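Local coordinates for trans-isoprenyl diphosphate synthase (Caulobacter crescentus, PDB 3OYR), which probably makes all-trans-octaprenyl diphosphate, the precursor of the quinone side chain, by adding isopentenyl units to farnesyl diphosphate, at residues I155-A159 against E194-A198; S160-A164 against A190-L195; H59-G65 against R114-A120. One frame throughout, in Å; residues are numbered along the deposited sequence.

Contact 1 of 3, residues I155-A159 against E194-A198; sequences ILARA and ELFAA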
ATOM      1  N   ILE B 155     -14.423  -3.921  -4.645  1.00 23.75           N
ATOM      2  CA  ILE B 155     -14.499  -2.588  -5.206  1.00 25.37           C
ATOM      3  C   ILE B 155     -13.287  -1.760  -4.786  1.00 24.35           C
ATOM      4  O   ILE B 155     -12.670  -1.107  -5.615  1.00 28.51           O
ATOM      5  CB  ILE B 155     -15.809  -1.874  -4.782  1.00 31.39           C
ATOM      6  CG1 ILE B 155     -17.024  -2.433  -5.542  1.00 28.59           C
ATOM      7  CG2 ILE B 155     -15.739  -0.390  -5.050  1.00 23.98           C
ATOM      8  CD1 ILE B 155     -18.366  -1.950  -4.892  1.00 21.42           C
ATOM      9  N   LEU B 156     -12.930  -1.802  -3.509  1.00 22.24           N
ATOM     10  CA  LEU B 156     -11.782  -0.991  -3.045  1.00 21.46           C
ATOM     11  C   LEU B 156     -10.416  -1.585  -3.325  1.00 21.79           C
ATOM     12  O   LEU B 156      -9.421  -0.838  -3.459  1.00 31.77           O
ATOM     13  CB  LEU B 156     -11.937  -0.619  -1.553  1.00 19.35           C
ATOM     14  CG  LEU B 156     -13.008   0.484  -1.487  1.00 33.75           C
ATOM     15  CD1 LEU B 156     -13.788   0.451  -0.202  1.00 38.25           C
ATOM     16  CD2 LEU B 156     -12.377   1.840  -1.697  1.00 41.79           C
ATOM     17  N   ALA B 157     -10.329  -2.915  -3.348  1.00 22.52           N
ATOM     18  CA  ALA B 157      -9.098  -3.603  -3.798  1.00 25.22           C
ATOM     19  C   ALA B 157      -8.761  -3.211  -5.245  1.00 26.56           C
ATOM     20  O   ALA B 157      -7.617  -2.814  -5.564  1.00 27.63           O
ATOM     21  CB  ALA B 157      -9.239  -5.114  -3.682  1.00 24.17           C
ATOM     22  N   ARG B 158      -9.783  -3.276  -6.090  1.00 25.64           N
ATOM     23  CA  ARG B 158      -9.680  -2.892  -7.482  1.00 26.97           C
ATOM     24  C   ARG B 158      -9.274  -1.427  -7.581  1.00 27.11           C
ATOM     25  O   ARG B 158      -8.298  -1.101  -8.272  1.00 31.57           O
ATOM     26  CB  ARG B 158     -10.999  -3.161  -8.237  1.00 29.91           C
ATOM     27  CG  ARG B 158     -10.862  -2.779  -9.727  1.00 36.63           C
ATOM     28  CD  ARG B 158     -12.146  -2.804 -10.552  1.00 36.15           C
ATOM     29  NE  ARG B 158     -11.925  -2.021 -11.783  1.00 51.04           N
ATOM     30  CZ  ARG B 158     -12.171  -0.710 -11.919  1.00 48.85           C
ATOM     31  NH1 ARG B 158     -11.912  -0.107 -13.069  1.00 44.75           N
ATOM     32  NH2 ARG B 158     -12.671   0.008 -10.911  1.00 45.89           N
ATOM     33  N   ALA B 159      -9.964  -0.555  -6.839  1.00 31.98           N
ATOM     34  CA  ALA B 159      -9.628   0.887  -6.859  1.00 25.02           C
ATOM     35  C   ALA B 159      -8.176   1.126  -6.486  1.00 31.91           C
ATOM     36  O   ALA B 159      -7.498   1.906  -7.140  1.00 26.05           O
ATOM     37  CB  ALA B 159     -10.534   1.680  -5.955  1.00 26.28           C
ATOM     38  N   GLU B 194     -11.117   7.105  -9.774  1.00 28.32           N
ATOM     39  CA  GLU B 194     -11.505   5.759  -9.365  1.00 29.45           C
ATOM     40  C   GLU B 194     -11.795   5.587  -7.863  1.00 25.66           C
ATOM     41  O   GLU B 194     -12.739   4.886  -7.490  1.00 23.61           O
ATOM     42  CB  GLU B 194     -10.439   4.753  -9.784  1.00 31.59           C
ATOM     43  CG  GLU B 194     -11.017   3.406 -10.118  1.00 44.24           C
ATOM     44  CD  GLU B 194     -11.717   3.424 -11.460  1.00 50.15           C
ATOM     45  OE1 GLU B 194     -11.110   3.817 -12.485  1.00 57.49           O
ATOM     46  OE2 GLU B 194     -12.892   3.053 -11.488  1.00 48.04           O
ATOM     47  N   LEU B 195     -11.007   6.228  -7.009  1.00 16.97           N
ATOM     48  CA  LEU B 195     -11.227   6.204  -5.548  1.00 21.51           C
ATOM     49  C   LEU B 195     -12.572   6.899  -5.158  1.00 22.63           C
ATOM     50  O   LEU B 195     -13.346   6.394  -4.299  1.00 22.88           O
ATOM     51  CB  LEU B 195     -10.029   6.816  -4.804  1.00 28.31           C
ATOM     52  CG  LEU B 195     -10.038   6.575  -3.293  1.00 29.30           C
ATOM     53  CD1 LEU B 195     -10.316   5.098  -2.956  1.00 28.98           C
ATOM     54  CD2 LEU B 195      -8.734   7.011  -2.704  1.00 22.23           C
ATOM     55  N   PHE B 196     -12.889   7.993  -5.854  1.00 25.22           N
ATOM     56  CA  PHE B 196     -14.197   8.648  -5.717  1.00 22.92           C
ATOM     57  C   PHE B 196     -15.324   7.747  -6.173  1.00 24.48           C
ATOM     58  O   PHE B 196     -16.317   7.633  -5.460  1.00 24.54           O
ATOM     59  CB  PHE B 196     -14.272   9.967  -6.485  1.00 25.80           C
ATOM     60  CG  PHE B 196     -13.628  11.131  -5.766  1.00 28.57           C
ATOM     61  CD1 PHE B 196     -12.423  11.649  -6.195  1.00 24.54           C
ATOM     62  CD2 PHE B 196     -14.248  11.717  -4.663  1.00 30.02           C
ATOM     63  CE1 PHE B 196     -11.845  12.736  -5.530  1.00 30.12           C
ATOM     64  CE2 PHE B 196     -13.694  12.789  -3.994  1.00 33.96           C
ATOM     65  CZ  PHE B 196     -12.499  13.309  -4.428  1.00 27.34           C
ATOM     66  N   ALA B 197     -15.171   7.119  -7.352  1.00 21.02           N
ATOM     67  CA  ALA B 197     -16.157   6.153  -7.830  1.00 23.13           C
ATOM     68  C   ALA B 197     -16.342   4.997  -6.834  1.00 20.28           C
ATOM     69  O   ALA B 197     -17.472   4.613  -6.548  1.00 27.16           O
ATOM     70  CB  ALA B 197     -15.751   5.602  -9.184  1.00 20.35           C
ATOM     71  N   ALA B 198     -15.231   4.416  -6.374  1.00 17.06           N
ATOM     72  CA  ALA B 198     -15.197   3.332  -5.372  1.00 21.44           C
ATOM     73  C   ALA B 198     -15.845   3.703  -4.046  1.00 20.23           C
ATOM     74  O   ALA B 198     -16.641   2.907  -3.496  1.00 20.69           O
ATOM     75  CB  ALA B 198     -13.768   2.861  -5.121  1.00 24.82           C
TER
HETATM   76  O   HOH W   1     -13.585   2.795 -13.960  1.00 55.96           O
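A198 puts its methyl into the middle of this interface, where it meets the methyl of A159 from the facing helix, CB of A198 to CB of A159 3.5 Å. Two larger side chains close in beside that pair. From I155 it is the CG2 branch that lies against A198, 3.8 Å from its CB; this branch stands anti to the backbone N, with CG1 anti to the carbonyl carbon. L156 sends its CD2 to the same methyl, CD2 of L156 to CB of A198 3.8 Å, and then crosses L195 at about a right angle, the CD2 of L156 meeting CD1 of L195 at 4.1 Å. At the other margin R158, extended from CG to NE, brings its NH2 to OE2 of E194 at 3.1 Å in a salt bridge that is nearly straight, 170° at the hydrogen. The carboxylate oxygen lies at the edge of the guanidinium, in its plane, although the two flat groups stand 88° apart. A water donates to OE2 of E194 and weakly accepts from NH1 of R158. R218 of helix 211-238 also pairs with OE2 and is the stronger partner; the two arginines converge there with their own NH2 groups close together. The model crowds OE2, so all its bonds are approximate. L195 also touches I97 and H98 of helix 87-109. The segment axes approach to 9.3 Å at 178°, an almost exactly antiparallel pairing of helices 150-173 and 181-206, as belongs to the all-helical isoprenoid synthase fold.

Contact 2 of 3, residues S160-A164 against A190-L195; sequences SRVIA and AKTAEL. With DMA (dimethylallyl diphosphate), chain G.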
ATOM      1  N   SER B 160      -7.691   0.418  -5.471  1.00 31.78           N
ATOM      2  CA  SER B 160      -6.317   0.606  -5.023  1.00 28.27           C
ATOM      3  C   SER B 160      -5.286   0.170  -6.052  1.00 29.66           C
ATOM      4  O   SER B 160      -4.215   0.792  -6.161  1.00 29.60           O
ATOM      5  CB  SER B 160      -6.048  -0.121  -3.712  1.00 23.38           C
ATOM      6  OG  SER B 160      -6.958   0.292  -2.715  1.00 30.72           O
ATOM      7  N   ARG B 161      -5.610  -0.877  -6.809  1.00 21.81           N
ATOM      8  CA  ARG B 161      -4.735  -1.365  -7.860  1.00 24.81           C
ATOM      9  C   ARG B 161      -4.669  -0.348  -8.993  1.00 25.07           C
ATOM     10  O   ARG B 161      -3.591  -0.056  -9.512  1.00 28.81           O
ATOM     11  CB  ARG B 161      -5.233  -2.724  -8.350  1.00 21.49           C
ATOM     12  CG  ARG B 161      -4.381  -3.396  -9.427  1.00 27.72           C
ATOM     13  CD  ARG B 161      -5.045  -3.273 -10.790  1.00 22.97           C
ATOM     14  NE  ARG B 161      -6.387  -3.874 -10.786  1.00 32.04           N
ATOM     15  CZ  ARG B 161      -7.268  -3.751 -11.770  1.00 31.65           C
ATOM     16  NH1 ARG B 161      -6.979  -3.023 -12.842  1.00 30.88           N
ATOM     17  NH2 ARG B 161      -8.447  -4.346 -11.675  1.00 33.03           N
ATOM     18  N   VAL B 162      -5.826   0.207  -9.320  1.00 23.41           N
ATOM     19  CA  VAL B 162      -5.999   1.146 -10.411  1.00 24.97           C
ATOM     20  C   VAL B 162      -5.290   2.476 -10.115  1.00 29.13           C
ATOM     21  O   VAL B 162      -4.651   3.063 -10.999  1.00 27.88           O
ATOM     22  CB  VAL B 162      -7.501   1.292 -10.734  1.00 29.48           C
ATOM     23  CG1 VAL B 162      -7.775   2.506 -11.572  1.00 30.70           C
ATOM     24  CG2 VAL B 162      -7.959   0.075 -11.495  1.00 26.70           C
ATOM     25  N   ILE B 163      -5.346   2.912  -8.857  1.00 26.17           N
ATOM     26  CA  ILE B 163      -4.534   4.051  -8.420  1.00 29.71           C
ATOM     27  C   ILE B 163      -3.052   3.839  -8.703  1.00 28.61           C
ATOM     28  O   ILE B 163      -2.413   4.706  -9.283  1.00 28.55           O
ATOM     29  CB  ILE B 163      -4.756   4.369  -6.917  1.00 30.86           C
ATOM     30  CG1 ILE B 163      -6.182   4.881  -6.708  1.00 31.99           C
ATOM     31  CG2 ILE B 163      -3.766   5.398  -6.422  1.00 32.30           C
ATOM     32  CD1 ILE B 163      -6.695   4.710  -5.299  1.00 30.41           C
ATOM     33  N   ALA B 164      -2.511   2.684  -8.308  1.00 25.46           N
ATOM     34  CA  ALA B 164      -1.093   2.408  -8.541  1.00 31.75           C
ATOM     35  C   ALA B 164      -0.731   2.426 -10.033  1.00 31.89           C
ATOM     36  O   ALA B 164       0.304   2.985 -10.420  1.00 31.09           O
ATOM     37  CB  ALA B 164      -0.706   1.098  -7.918  1.00 23.00           C
ATOM     38  N   ALA B 190      -7.701   7.036 -13.452  1.00 29.70           N
ATOM     39  CA  ALA B 190      -7.152   5.940 -12.673  1.00 29.94           C
ATOM     40  C   ALA B 190      -6.640   6.415 -11.322  1.00 32.46           C
ATOM     41  O   ALA B 190      -6.997   5.854 -10.296  1.00 28.66           O
ATOM     42  CB  ALA B 190      -6.043   5.228 -13.457  1.00 24.50           C
ATOM     43  N   LYS B 191      -5.824   7.465 -11.326  1.00 29.07           N
ATOM     44  CA  LYS B 191      -5.136   7.867 -10.123  1.00 32.34           C
ATOM     45  C   LYS B 191      -6.026   8.650  -9.162  1.00 35.14           C
ATOM     46  O   LYS B 191      -5.737   8.677  -7.970  1.00 32.55           O
ATOM     47  CB  LYS B 191      -3.880   8.664 -10.460  1.00 28.24           C
ATOM     48  CG  LYS B 191      -4.135  10.146 -10.651  1.00 32.80           C
ATOM     49  CD  LYS B 191      -2.839  10.925 -10.626  1.00 32.70           C
ATOM     50  CE  LYS B 191      -3.112  12.370 -11.022  1.00 39.96           C
ATOM     51  NZ  LYS B 191      -1.855  13.187 -10.944  1.00 34.85           N
ATOM     52  N   THR B 192      -7.095   9.274  -9.669  1.00 32.66           N
ATOM     53  CA  THR B 192      -7.933  10.123  -8.817  1.00 31.84           C
ATOM     54  C   THR B 192      -9.409   9.788  -8.860  1.00 32.24           C
ATOM     55  O   THR B 192     -10.039   9.655  -7.816  1.00 31.03           O
ATOM     56  CB  THR B 192      -7.725  11.614  -9.127  1.00 33.15           C
ATOM     57  OG1 THR B 192      -6.343  11.952  -8.911  1.00 40.82           O
ATOM     58  CG2 THR B 192      -8.616  12.490  -8.234  1.00 36.67           C
ATOM     59  N   ALA B 193      -9.971   9.652 -10.057  1.00 27.30           N
ATOM     60  CA  ALA B 193     -11.423   9.505 -10.160  1.00 26.12           C
ATOM     61  C   ALA B 193     -11.937   8.148  -9.645  1.00 26.91           C
ATOM     62  O   ALA B 193     -13.043   8.064  -9.115  1.00 26.33           O
ATOM     63  CB  ALA B 193     -11.893   9.777 -11.584  1.00 23.99           C
ATOM     64  N   GLU B 194     -11.117   7.105  -9.774  1.00 28.32           N
ATOM     65  CA  GLU B 194     -11.505   5.759  -9.365  1.00 29.45           C
ATOM     66  C   GLU B 194     -11.795   5.587  -7.863  1.00 25.66           C
ATOM     67  O   GLU B 194     -12.739   4.886  -7.490  1.00 23.61           O
ATOM     68  CB  GLU B 194     -10.439   4.753  -9.784  1.00 31.59           C
ATOM     69  CG  GLU B 194     -11.017   3.406 -10.118  1.00 44.24           C
ATOM     70  CD  GLU B 194     -11.717   3.424 -11.460  1.00 50.15           C
ATOM     71  OE1 GLU B 194     -11.110   3.817 -12.485  1.00 57.49           O
ATOM     72  OE2 GLU B 194     -12.892   3.053 -11.488  1.00 48.04           O
ATOM     73  N   LEU B 195     -11.007   6.228  -7.009  1.00 16.97           N
ATOM     74  CA  LEU B 195     -11.227   6.204  -5.548  1.00 21.51           C
ATOM     75  C   LEU B 195     -12.572   6.899  -5.158  1.00 22.63           C
ATOM     76  O   LEU B 195     -13.346   6.394  -4.299  1.00 22.88           O
ATOM     77  CB  LEU B 195     -10.029   6.816  -4.804  1.00 28.31           C
ATOM     78  CG  LEU B 195     -10.038   6.575  -3.293  1.00 29.30           C
ATOM     79  CD1 LEU B 195     -10.316   5.098  -2.956  1.00 28.98           C
ATOM     80  CD2 LEU B 195      -8.734   7.011  -2.704  1.00 22.23           C
TER
HETATM   81  C1  DMA G 339      -2.447  12.487  -7.457  1.00 47.45           C
HETATM   82  O1  DMA G 339      -2.705  13.857  -7.738  1.00 40.17           O
HETATM   83  C2  DMA G 339      -2.210  12.207  -6.005  1.00 55.47           C
HETATM   84  C3  DMA G 339      -2.720  11.136  -5.386  1.00 44.33           C
HETATM   85  C4  DMA G 339      -3.571  10.107  -6.062  1.00 45.48           C
HETATM   86  C5  DMA G 339      -2.406  10.974  -3.936  1.00 32.94           C
HETATM   87  PA  DMA G 339      -1.673  15.094  -7.488  1.00 32.43           P
HETATM   88  O1A DMA G 339      -2.151  16.150  -8.438  1.00 32.48           O
HETATM   89  O2A DMA G 339      -0.231  14.664  -7.486  1.00 42.31           O
HETATM   90  O3A DMA G 339      -2.142  15.485  -5.991  1.00 35.46           O
HETATM   91  PB  DMA G 339      -1.464  16.593  -5.030  1.00 37.98           P
HETATM   92  O1B DMA G 339      -2.474  16.541  -3.913  1.00 33.11           O
HETATM   93  O2B DMA G 339      -1.430  17.870  -5.836  1.00 37.21           O
HETATM   94  O3B DMA G 339      -0.071  16.113  -4.693  1.00 33.63           O
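This is an apolar helix-to-helix contact, buried between helices 150-173 and 181-206 where they pass beside the substrate pocket. The segment axes run antiparallel at 160° and come within 7.7 Å. V162 points toward the other helix and lays its CG1, anti to the backbone N (chi1 164°), between A190 and E194: CG1 of V162 is 3.7 Å from CB of A190 and equally 3.7 Å from CG of E194, so the bent glutamate chain is touched by its aliphatic part. One step on, the backbones themselves meet, CA of I163 making a CH···O contact with O of A190 at 3.6 Å. The isoleucine then runs along the wider pi-type turn at 190-193, and its CD1 reaches L195 at CB, 4.0 Å away. K191 turns from this packing toward the ligand. Its chain, extended beyond CG, lies along C1 of a dimethylallyl diphosphate, and NZ of K191 gives a weak hydrogen bond to the ester oxygen O1 at 3.4 Å. Q170 is the stronger polar partner of that ammonium group, while T192 bonds Q229. With no hydrogen bond joining the segments, shape and close backbone approach hold them, and the lysine probably adds positive charge near O1 of the ligand.

Contact 3 of 3, residues H59-G65 against R114-A120; sequences HLIAAGG and RRGKVAA. With DMA (dimethylallyl diphosphate), chain D; DMA (dimethylallyl diphosphate), chain G.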
ATOM      1  N   HIS B  59       0.209  13.175  12.199  1.00 30.36           N
ATOM      2  CA  HIS B  59       0.781  14.390  11.627  1.00 33.50           C
ATOM      3  C   HIS B  59       0.018  14.746  10.336  1.00 38.15           C
ATOM      4  O   HIS B  59      -0.352  15.901  10.141  1.00 34.94           O
ATOM      5  CB  HIS B  59       2.275  14.215  11.375  1.00 33.40           C
ATOM      6  CG  HIS B  59       2.912  15.349  10.622  1.00 44.39           C
ATOM      7  ND1 HIS B  59       3.481  16.436  11.254  1.00 47.44           N
ATOM      8  CD2 HIS B  59       3.100  15.549   9.295  1.00 45.40           C
ATOM      9  CE1 HIS B  59       3.976  17.263  10.350  1.00 50.49           C
ATOM     10  NE2 HIS B  59       3.752  16.752   9.152  1.00 48.01           N
ATOM     11  N   LEU B  60      -0.265  13.740   9.499  1.00 40.21           N
ATOM     12  CA  LEU B  60      -1.023  13.948   8.262  1.00 31.80           C
ATOM     13  C   LEU B  60      -2.549  14.052   8.445  1.00 31.03           C
ATOM     14  O   LEU B  60      -3.173  14.992   7.930  1.00 29.24           O
ATOM     15  CB  LEU B  60      -0.671  12.880   7.217  1.00 32.73           C
ATOM     16  CG  LEU B  60      -1.304  13.037   5.821  1.00 39.20           C
ATOM     17  CD1 LEU B  60      -1.129  14.448   5.275  1.00 40.63           C
ATOM     18  CD2 LEU B  60      -0.701  12.056   4.847  1.00 26.82           C
ATOM     19  N   ILE B  61      -3.132  13.093   9.162  1.00 30.65           N
ATOM     20  CA  ILE B  61      -4.566  13.010   9.333  1.00 30.22           C
ATOM     21  C   ILE B  61      -5.133  14.202  10.122  1.00 35.35           C
ATOM     22  O   ILE B  61      -6.081  14.852   9.666  1.00 40.94           O
ATOM     23  CB  ILE B  61      -4.986  11.650   9.953  1.00 31.75           C
ATOM     24  CG1 ILE B  61      -4.624  10.480   9.018  1.00 25.74           C
ATOM     25  CG2 ILE B  61      -6.480  11.644  10.278  1.00 35.02           C
ATOM     26  CD1 ILE B  61      -4.551   9.080   9.741  1.00 23.37           C
ATOM     27  N   ALA B  62      -4.539  14.507  11.277  1.00 40.90           N
ATOM     28  CA  ALA B  62      -4.978  15.658  12.086  1.00 41.66           C
ATOM     29  C   ALA B  62      -4.673  17.028  11.453  1.00 42.48           C
ATOM     30  O   ALA B  62      -5.278  18.028  11.852  1.00 41.19           O
ATOM     31  CB  ALA B  62      -4.428  15.576  13.539  1.00 34.74           C
ATOM     32  N   ALA B  63      -3.780  17.064  10.457  1.00 40.61           N
ATOM     33  CA  ALA B  63      -3.400  18.313   9.773  1.00 39.28           C
ATOM     34  C   ALA B  63      -4.549  19.001   9.029  1.00 43.20           C
ATOM     35  O   ALA B  63      -4.503  20.206   8.770  1.00 41.89           O
ATOM     36  CB  ALA B  63      -2.249  18.068   8.809  1.00 40.11           C
ATOM     37  N   GLY B  64      -5.573  18.230   8.684  1.00 44.83           N
ATOM     38  CA  GLY B  64      -6.722  18.754   7.966  1.00 42.15           C
ATOM     39  C   GLY B  64      -7.220  17.742   6.954  1.00 39.58           C
ATOM     40  O   GLY B  64      -7.074  16.520   7.135  1.00 37.09           O
ATOM     41  N   GLY B  65      -7.816  18.259   5.889  1.00 38.00           N
ATOM     42  CA  GLY B  65      -8.290  17.429   4.796  1.00 34.99           C
ATOM     43  C   GLY B  65      -9.792  17.517   4.750  1.00 32.78           C
ATOM     44  O   GLY B  65     -10.443  17.545   5.785  1.00 32.91           O
ATOM     45  N   ARG B 114       2.080  19.577   2.640  1.00 27.30           N
ATOM     46  CA  ARG B 114       0.836  18.834   2.533  1.00 33.38           C
ATOM     47  C   ARG B 114      -0.060  19.220   3.688  1.00 31.53           C
ATOM     48  O   ARG B 114       0.336  19.088   4.859  1.00 32.64           O
ATOM     49  CB  ARG B 114       1.090  17.315   2.537  1.00 33.01           C
ATOM     50  CG  ARG B 114      -0.201  16.484   2.684  1.00 31.75           C
ATOM     51  CD  ARG B 114      -1.071  16.527   1.438  1.00 30.31           C
ATOM     52  NE  ARG B 114      -0.391  15.885   0.322  1.00 22.25           N
ATOM     53  CZ  ARG B 114      -0.816  15.889  -0.941  1.00 26.02           C
ATOM     54  NH1 ARG B 114      -1.955  16.492  -1.280  1.00 32.67           N
ATOM     55  NH2 ARG B 114      -0.093  15.259  -1.862  1.00 26.73           N
ATOM     56  N   ARG B 115      -1.255  19.709   3.348  1.00 31.19           N
ATOM     57  CA  ARG B 115      -2.259  20.145   4.323  1.00 35.34           C
ATOM     58  C   ARG B 115      -1.711  21.207   5.296  1.00 38.90           C
ATOM     59  O   ARG B 115      -2.077  21.237   6.480  1.00 35.69           O
ATOM     60  CB  ARG B 115      -2.870  18.947   5.079  1.00 35.56           C
ATOM     61  CG  ARG B 115      -3.695  17.992   4.216  1.00 32.00           C
ATOM     62  CD  ARG B 115      -4.171  16.776   5.035  1.00 33.25           C
ATOM     63  NE  ARG B 115      -5.072  15.895   4.266  1.00 31.36           N
ATOM     64  CZ  ARG B 115      -5.442  14.669   4.634  1.00 31.50           C
ATOM     65  NH1 ARG B 115      -6.271  13.970   3.852  1.00 25.15           N
ATOM     66  NH2 ARG B 115      -4.987  14.126   5.772  1.00 26.71           N
ATOM     67  N   GLY B 116      -0.824  22.066   4.794  1.00 33.99           N
ATOM     68  CA  GLY B 116      -0.303  23.183   5.581  1.00 40.98           C
ATOM     69  C   GLY B 116       0.906  22.849   6.440  1.00 44.90           C
ATOM     70  O   GLY B 116       1.529  23.753   6.998  1.00 44.22           O
ATOM     71  N   LYS B 117       1.225  21.558   6.561  1.00 39.38           N
ATOM     72  CA  LYS B 117       2.372  21.093   7.344  1.00 39.61           C
ATOM     73  C   LYS B 117       3.451  20.586   6.393  1.00 43.20           C
ATOM     74  O   LYS B 117       3.174  20.283   5.225  1.00 50.25           O
ATOM     75  CB  LYS B 117       1.973  19.970   8.319  1.00 34.22           C
ATOM     76  CG  LYS B 117       1.110  20.393   9.521  1.00 41.05           C
ATOM     77  CD  LYS B 117       0.985  19.224  10.507  1.00 52.84           C
ATOM     78  CE  LYS B 117      -0.138  19.411  11.530  1.00 58.31           C
ATOM     79  NZ  LYS B 117      -0.567  18.103  12.150  1.00 49.93           N
ATOM     80  N   VAL B 118       4.675  20.495   6.897  1.00 42.66           N
ATOM     81  CA  VAL B 118       5.787  19.869   6.180  1.00 44.11           C
ATOM     82  C   VAL B 118       5.391  18.424   5.862  1.00 44.70           C
ATOM     83  O   VAL B 118       4.725  17.776   6.676  1.00 44.55           O
ATOM     84  CB  VAL B 118       7.100  19.942   7.032  1.00 50.57           C
ATOM     85  CG1 VAL B 118       6.925  19.244   8.395  1.00 55.08           C
ATOM     86  CG2 VAL B 118       8.290  19.382   6.291  1.00 47.60           C
ATOM     87  N   ALA B 119       5.730  17.951   4.660  1.00 43.02           N
ATOM     88  CA  ALA B 119       5.427  16.581   4.265  1.00 40.53           C
ATOM     89  C   ALA B 119       6.162  15.600   5.186  1.00 43.39           C
ATOM     90  O   ALA B 119       7.365  15.756   5.429  1.00 42.59           O
ATOM     91  CB  ALA B 119       5.819  16.352   2.826  1.00 37.10           C
ATOM     92  N   ALA B 120       5.427  14.604   5.688  1.00 38.44           N
ATOM     93  CA  ALA B 120       5.915  13.633   6.682  1.00 37.04           C
ATOM     94  C   ALA B 120       7.296  13.044   6.412  1.00 37.68           C
ATOM     95  O   ALA B 120       8.082  12.845   7.348  1.00 39.95           O
ATOM     96  CB  ALA B 120       4.905  12.513   6.850  1.00 39.33           C
TER
HETATM   97  C1  DMA D 336      -5.378  15.342  -2.746  1.00 34.07           C
HETATM   98  O1  DMA D 336      -6.736  15.137  -2.332  1.00 31.76           O
HETATM   99  C2  DMA D 336      -5.369  14.226  -3.729  1.00 40.81           C
HETATM  100  C3  DMA D 336      -5.643  14.414  -5.022  1.00 44.64           C
HETATM  101  C4  DMA D 336      -5.851  15.778  -5.626  1.00 35.88           C
HETATM  102  C5  DMA D 336      -5.702  13.189  -5.880  1.00 37.87           C
HETATM  103  PA  DMA D 336      -7.692  16.204  -1.612  1.00 35.52           P
HETATM  104  O1A DMA D 336      -9.075  15.627  -1.386  1.00 24.76           O
HETATM  105  O2A DMA D 336      -7.632  17.490  -2.390  1.00 32.14           O
HETATM  106  O3A DMA D 336      -6.842  16.324  -0.236  1.00 29.24           O
HETATM  107  PB  DMA D 336      -7.366  16.464   1.296  1.00 31.19           P
HETATM  108  O1B DMA D 336      -7.741  15.064   1.741  1.00 35.06           O
HETATM  109  O2B DMA D 336      -6.056  16.949   1.882  1.00 34.15           O
HETATM  110  O3B DMA D 336      -8.510  17.440   1.346  1.00 33.39           O
HETATM  111  C1  DMA G 339      -2.447  12.487  -7.457  1.00 47.45           C
HETATM  112  O1  DMA G 339      -2.705  13.857  -7.738  1.00 40.17           O
HETATM  113  C2  DMA G 339      -2.210  12.207  -6.005  1.00 55.47           C
HETATM  114  C3  DMA G 339      -2.720  11.136  -5.386  1.00 44.33           C
HETATM  115  C4  DMA G 339      -3.571  10.107  -6.062  1.00 45.48           C
HETATM  116  C5  DMA G 339      -2.406  10.974  -3.936  1.00 32.94           C
HETATM  117  PA  DMA G 339      -1.673  15.094  -7.488  1.00 32.43           P
HETATM  118  O1A DMA G 339      -2.151  16.150  -8.438  1.00 32.48           O
HETATM  119  O2A DMA G 339      -0.231  14.664  -7.486  1.00 42.31           O
HETATM  120  O3A DMA G 339      -2.142  15.485  -5.991  1.00 35.46           O
HETATM  121  PB  DMA G 339      -1.464  16.593  -5.030  1.00 37.98           P
HETATM  122  O1B DMA G 339      -2.474  16.541  -3.913  1.00 33.11           O
HETATM  123  O2B DMA G 339      -1.430  17.870  -5.836  1.00 37.21           O
HETATM  124  O3B DMA G 339      -0.071  16.113  -4.693  1.00 33.63           O
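H59 begins the contact by giving NE2-H to the carbonyl O of V118 at 2.9 Å, nearly straight at 171°; the acceptor lies in the ring plane and the donor comes almost along the C=O axis. K117 slides past the imidazole the opposite way, laying CD over one face in a CH-pi contact, 3.9 Å from the ring centroid. Its extended chain then carries NZ of K117 to the backbone O of H59, at 3.0 Å and on a lone pair in the carbonyl plane. L60 contributes at both ends: CD1 packs on CG of R114, while its carbonyl O accepts from NH2 of R115 at 2.9 Å, the donor standing above the carbonyl plane yet the oxygen lying in the guanidinium plane. A63 sets its methyl against CB of R115 and CE of K117. After the type I turn that closes at G64, O of G64 sits over a face of the R115 guanidinium, and CA of G65 lies on that group too; a side chain at G65 would run into CZ of R115. With the carbonyl of L60 at one edge, the other donors of R115 face the dimethylallyl diphosphate of chain D: NE to O2B and NH1 to O1B, both at 2.8 Å. R114, bent at chi2 (71°) and chi3, turns instead to the chain G ligand, NH1 to O1B at 2.7 Å and NH2 to O3B, with NH2 also in a salt bridge to D106. A leucine in place of R115 would probably leave the carbonyl of L60 without this donor and O1B and O2B of the chain D ligand without two charged bonds. Neighbouring arginines of one turn thus divide between two diphosphates, and the carbonyl of L60 helps fix the R115 guanidinium.

Overall arrangement
Contacts 1 and 2 follow one another along the same antiparallel pair, helices 150-173 and 181-206; their centres lie 7 Å apart and they share E194 and L195. Both border the second subunit; there R161 forms a salt bridge with E142 of that neighbouring chain. Contact 3 closes earlier in the chain, its centre about 23 Å and 21 Å from those of contacts 1 and 2, nearest atoms about 10 Å and 9 Å apart. The dimethylallyl diphosphate of chain G spans the gap: R114 of contact 3 binds it, and K191 of contact 2 gives it a weak bond. The side chains of K191 and R114 come within about 6 Å and 4 Å of a calcium ion.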